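Side-chain contacts in OxyA protein (Actinoplanes teichomyceticus, PDB 5HH3), which is a heme-containing cytochrome P450 that acts as a phenolic coupling enzyme, probably cyclising the peptide precursor of a glycopeptide antibiotic: residues D131-L136 and P144-S149; V106-A111 and R217-E222. One frame throughout, in Å; residues are numbered along the deposited sequence.

In the fold
Followed from the N terminus, the chain leaves helix 98-106, makes the short turn 106-111 and enters the long helix 112-136. At the far end of that helix interaction 1 closes a small loop: a connection of a few residues with strand 140-141 brings helix 142-159 back against residues 131-136. The largely helical chain then runs on to helix 211-219, whose C-terminal part returns to residues 106-111 in interaction 2 and closes a loop of more than a hundred residues. Interaction 1 is therefore nested inside interaction 2. They lie about 34 Å apart, centre to centre, and do not touch; one joins sequence neighbours in a helical hairpin, the other links distant helical parts of the P450 fold.

Interaction 1 (D131-L136 and P144-S149); sequences DAIEAL and PRFGWS
One face of the R145 guanidinium carries the methyl CD1 of L136, 3.7 Å from the guanidinium plane and over its border rather than its centre. The same methyl lies 3.9 Å from R145 CZ, and the two side chains cross at about a right angle; the CH2 groups of R145 add a slightly longer contact. I133 CD1 lies oblique to the F146 ring and touches F146 CB at 3.9 Å. Arginine suits this exposed border because the flat face of its guanidinium can lie against a methyl group while its N-H groups stay in the plane, directed outward round the rim.

The two segments belong to the D and E helices, in the usual P450 naming, which form a helical hairpin with axes nearly antiparallel at 165° and 10.0 Å apart. No hydrogen bond joins them. I133 and R145 run alongside each other, pointing opposite ways, with I133 CG1 3.8 Å from R145 CB. I133 CD1 also comes within 3.5 Å of R145 O, which belongs to the wider pi-type turn at 144-148. A branched aliphatic residue fits here, where V140, F369 and W397 also touch it. F146 has CG anti to its backbone N (chi1 179°), which carries the ring away from I133 toward A361 and L365 of helix 351-368 and L247 of helix 225-256. D131 and E134 both form salt bridges with R368 of helix 351-368.

Interaction 2 (V106-A111 and R217-E222); sequences VAPAFA and REYGDE
P108 and E218 bring two short segments together, their CA atoms 8.1 Å apart, the nearest such pair. Residues 107-109 form a 3-10 turn, held by backbone bonds from A109 N to V106 O and from F110 N to A107 O. A111 then takes the N-cap position of helix 112-136. In the other segment, residues 217 and 218 are helical, and 220-222 keep helical backbone angles without the regular bonds.

With no hydrogen bond between the segments, the contact rests on the proline ring. P108 CG lies 3.5 Å from E218 OE2. The second oxygen, E218 OE1, is 3.7 Å from P108 CB, so the carboxylate meets the ring through both oxygens. E218 gets there with CG anti to the backbone N (chi1 -161°) and an extended chain beyond; its charged group can do this at the protein surface while its carbons span the gap. The Y219 ring presents its edge to the same proline carbon, CE2 standing 4.4 Å from P108 CG, a loose apolar contact. Proline suits the turn because its compact ring is already constrained to a helical phi; here it also touches V214, while M105 lies against Y219.

This is a surface contact in the helical part of a cytochrome P450. In the usual P450 naming, the turn from the C helix (98-106), which carries the heme-binding H99 and R103, to the D helix (112-136) meets the C-terminal part of the H helix (211-219).

Interaction 1 (D131-L136 and P144-S149)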
# COMPACT_ATOMS: atom_id res chain seq x y z
N ASP B 131 2.94 -40.74 4.87
CA ASP B 131 3.91 -41.76 4.44
C ASP B 131 5.21 -41.12 3.97
O ASP B 131 6.28 -41.58 4.34
CB ASP B 131 3.34 -42.67 3.32
CG ASP B 131 2.22 -43.60 3.80
OD1 ASP B 131 1.98 -43.66 5.02
OD2 ASP B 131 1.57 -44.27 2.96
N ALA B 132 5.12 -40.07 3.16
CA ALA B 132 6.32 -39.36 2.68
C ALA B 132 7.13 -38.70 3.82
O ALA B 132 8.35 -38.70 3.79
CB ALA B 132 5.94 -38.29 1.65
N ILE B 133 6.44 -38.13 4.81
CA ILE B 133 7.09 -37.54 5.99
C ILE B 133 7.81 -38.64 6.76
O ILE B 133 8.98 -38.50 7.11
CB ILE B 133 6.07 -36.82 6.92
CG1 ILE B 133 5.56 -35.54 6.26
CG2 ILE B 133 6.70 -36.49 8.28
CD1 ILE B 133 4.31 -34.96 6.89
N GLU B 134 7.12 -39.75 6.99
CA GLU B 134 7.71 -40.89 7.71
C GLU B 134 8.95 -41.43 6.98
O GLU B 134 9.99 -41.67 7.62
CB GLU B 134 6.66 -42.00 7.95
CG GLU B 134 7.08 -43.01 9.02
CD GLU B 134 5.94 -43.87 9.56
OE1 GLU B 134 4.82 -43.92 8.99
OE2 GLU B 134 6.18 -44.53 10.58
N ALA B 135 8.88 -41.56 5.66
CA ALA B 135 10.03 -42.01 4.88
C ALA B 135 11.22 -41.05 4.89
O ALA B 135 12.36 -41.50 4.76
CB ALA B 135 9.62 -42.35 3.45
N LEU B 136 10.99 -39.75 5.04
CA LEU B 136 12.10 -38.78 5.18
C LEU B 136 12.86 -38.95 6.49
O LEU B 136 14.08 -38.86 6.51
CB LEU B 136 11.63 -37.33 5.06
CG LEU B 136 11.20 -36.90 3.67
CD1 LEU B 136 10.30 -35.69 3.78
CD2 LEU B 136 12.40 -36.63 2.77
N PRO B 144 6.43 -27.21 4.34
CA PRO B 144 6.33 -27.84 3.01
C PRO B 144 5.75 -29.26 3.01
O PRO B 144 4.94 -29.57 2.15
CB PRO B 144 7.77 -27.85 2.50
CG PRO B 144 8.61 -27.79 3.73
CD PRO B 144 7.84 -26.97 4.71
N ARG B 145 6.14 -30.09 3.98
CA ARG B 145 5.83 -31.53 3.91
C ARG B 145 4.44 -31.94 4.39
O ARG B 145 3.97 -33.00 4.02
CB ARG B 145 6.89 -32.36 4.63
CG ARG B 145 8.31 -32.05 4.20
CD ARG B 145 8.46 -32.23 2.71
NE ARG B 145 9.86 -32.13 2.32
CZ ARG B 145 10.44 -32.74 1.29
NH1 ARG B 145 9.78 -33.58 0.49
NH2 ARG B 145 11.72 -32.51 1.07
N PHE B 146 3.81 -31.14 5.23
CA PHE B 146 2.45 -31.42 5.66
C PHE B 146 1.52 -30.33 5.11
O PHE B 146 0.59 -30.63 4.35
CB PHE B 146 2.39 -31.53 7.19
CG PHE B 146 1.02 -31.79 7.75
CD1 PHE B 146 0.40 -33.01 7.54
CD2 PHE B 146 0.38 -30.84 8.54
CE1 PHE B 146 -0.85 -33.28 8.07
CE2 PHE B 146 -0.87 -31.10 9.08
CZ PHE B 146 -1.49 -32.33 8.84
N GLY B 147 1.77 -29.07 5.45
CA GLY B 147 0.90 -28.00 5.01
C GLY B 147 0.74 -27.92 3.50
O GLY B 147 -0.37 -28.08 2.97
N TRP B 148 1.86 -27.72 2.81
CA TRP B 148 1.81 -27.52 1.36
C TRP B 148 1.55 -28.80 0.55
O TRP B 148 0.83 -28.76 -0.45
CB TRP B 148 3.07 -26.79 0.88
CG TRP B 148 2.87 -25.34 1.12
CD1 TRP B 148 3.36 -24.59 2.16
CD2 TRP B 148 2.02 -24.49 0.37
NE1 TRP B 148 2.90 -23.31 2.06
CE2 TRP B 148 2.07 -23.22 0.97
CE3 TRP B 148 1.23 -24.68 -0.78
CZ2 TRP B 148 1.37 -22.12 0.45
CZ3 TRP B 148 0.53 -23.59 -1.29
CH2 TRP B 148 0.61 -22.32 -0.68
N SER B 149 2.11 -29.91 1.02
CA SER B 149 1.90 -31.21 0.38
C SER B 149 0.41 -31.53 0.33
O SER B 149 -0.13 -31.84 -0.73
CB SER B 149 2.64 -32.32 1.14
OG SER B 149 2.33 -33.58 0.62

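Interaction 2 (V106-A111 and R217-E222)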
# COMPACT_ATOMS: atom_id res chain seq x y z
N VAL B 106 -20.71 -20.45 -9.23
CA VAL B 106 -19.63 -21.27 -8.68
C VAL B 106 -20.00 -21.97 -7.38
O VAL B 106 -19.39 -22.99 -7.05
CB VAL B 106 -18.28 -20.51 -8.58
CG1 VAL B 106 -17.81 -20.09 -9.97
CG2 VAL B 106 -18.34 -19.33 -7.66
N ALA B 107 -21.02 -21.47 -6.67
CA ALA B 107 -21.43 -22.08 -5.39
C ALA B 107 -21.75 -23.60 -5.44
O ALA B 107 -21.41 -24.30 -4.51
CB ALA B 107 -22.57 -21.30 -4.72
N PRO B 108 -22.38 -24.10 -6.51
CA PRO B 108 -22.65 -25.54 -6.62
C PRO B 108 -21.43 -26.47 -6.46
O PRO B 108 -21.57 -27.59 -5.94
CB PRO B 108 -23.23 -25.67 -8.02
CG PRO B 108 -23.95 -24.37 -8.21
CD PRO B 108 -23.02 -23.37 -7.62
N ALA B 109 -20.25 -26.02 -6.90
CA ALA B 109 -19.03 -26.81 -6.75
C ALA B 109 -18.61 -26.99 -5.29
O ALA B 109 -17.85 -27.91 -4.98
CB ALA B 109 -17.90 -26.18 -7.54
N PHE B 110 -19.06 -26.11 -4.40
CA PHE B 110 -18.67 -26.15 -2.98
C PHE B 110 -19.80 -26.64 -2.07
O PHE B 110 -19.71 -26.50 -0.84
CB PHE B 110 -18.15 -24.78 -2.55
CG PHE B 110 -16.96 -24.29 -3.35
CD1 PHE B 110 -17.14 -23.63 -4.56
CD2 PHE B 110 -15.66 -24.53 -2.91
CE1 PHE B 110 -16.05 -23.19 -5.31
CE2 PHE B 110 -14.56 -24.08 -3.64
CZ PHE B 110 -14.76 -23.40 -4.84
N ALA B 111 -20.83 -27.23 -2.66
CA ALA B 111 -21.98 -27.78 -1.92
C ALA B 111 -21.60 -28.99 -1.03
O ALA B 111 -20.56 -29.61 -1.22
CB ALA B 111 -23.08 -28.18 -2.88
N ARG B 217 -22.06 -27.72 -16.11
CA ARG B 217 -23.36 -28.44 -16.25
C ARG B 217 -24.54 -27.57 -15.84
O ARG B 217 -25.56 -27.54 -16.52
CB ARG B 217 -23.39 -29.72 -15.40
CG ARG B 217 -23.15 -30.99 -16.18
CD ARG B 217 -22.70 -32.12 -15.27
NE ARG B 217 -22.59 -33.36 -16.03
CZ ARG B 217 -22.22 -34.54 -15.52
NH1 ARG B 217 -21.92 -34.66 -14.22
NH2 ARG B 217 -22.16 -35.60 -16.31
N GLU B 218 -24.42 -26.91 -14.70
CA GLU B 218 -25.52 -26.14 -14.16
C GLU B 218 -25.59 -24.76 -14.79
O GLU B 218 -26.68 -24.21 -14.91
CB GLU B 218 -25.39 -26.03 -12.63
CG GLU B 218 -26.70 -25.65 -11.95
CD GLU B 218 -26.65 -25.77 -10.44
OE1 GLU B 218 -26.19 -26.82 -9.94
OE2 GLU B 218 -27.08 -24.81 -9.75
N TYR B 219 -24.45 -24.21 -15.19
CA TYR B 219 -24.36 -22.80 -15.58
C TYR B 219 -23.43 -22.55 -16.76
O TYR B 219 -22.83 -21.47 -16.84
CB TYR B 219 -23.87 -21.99 -14.37
CG TYR B 219 -24.95 -21.62 -13.40
CD1 TYR B 219 -25.97 -20.75 -13.79
CD2 TYR B 219 -24.97 -22.14 -12.11
CE1 TYR B 219 -26.97 -20.39 -12.91
CE2 TYR B 219 -25.96 -21.79 -11.21
CZ TYR B 219 -26.96 -20.91 -11.60
OH TYR B 219 -27.95 -20.53 -10.72
N GLY B 220 -23.33 -23.52 -17.66
CA GLY B 220 -22.33 -23.52 -18.73
C GLY B 220 -22.30 -22.29 -19.58
O GLY B 220 -21.27 -21.65 -19.73
N ASP B 221 -23.45 -21.92 -20.11
CA ASP B 221 -23.49 -20.73 -20.96
C ASP B 221 -23.21 -19.44 -20.20
O ASP B 221 -22.38 -18.63 -20.65
CB ASP B 221 -24.82 -20.62 -21.70
CG ASP B 221 -24.66 -19.87 -23.02
OD1 ASP B 221 -23.56 -20.00 -23.62
OD2 ASP B 221 -25.62 -19.18 -23.45
N GLU B 222 -23.83 -19.29 -19.03
CA GLU B 222 -23.83 -18.02 -18.33
C GLU B 222 -22.48 -17.67 -17.68
O GLU B 222 -22.32 -16.55 -17.20
CB GLU B 222 -24.97 -17.96 -17.30
CG GLU B 222 -26.40 -18.09 -17.87
CD GLU B 222 -26.93 -16.84 -18.60
OE1 GLU B 222 -26.46 -15.71 -18.36
OE2 GLU B 222 -27.86 -16.98 -19.43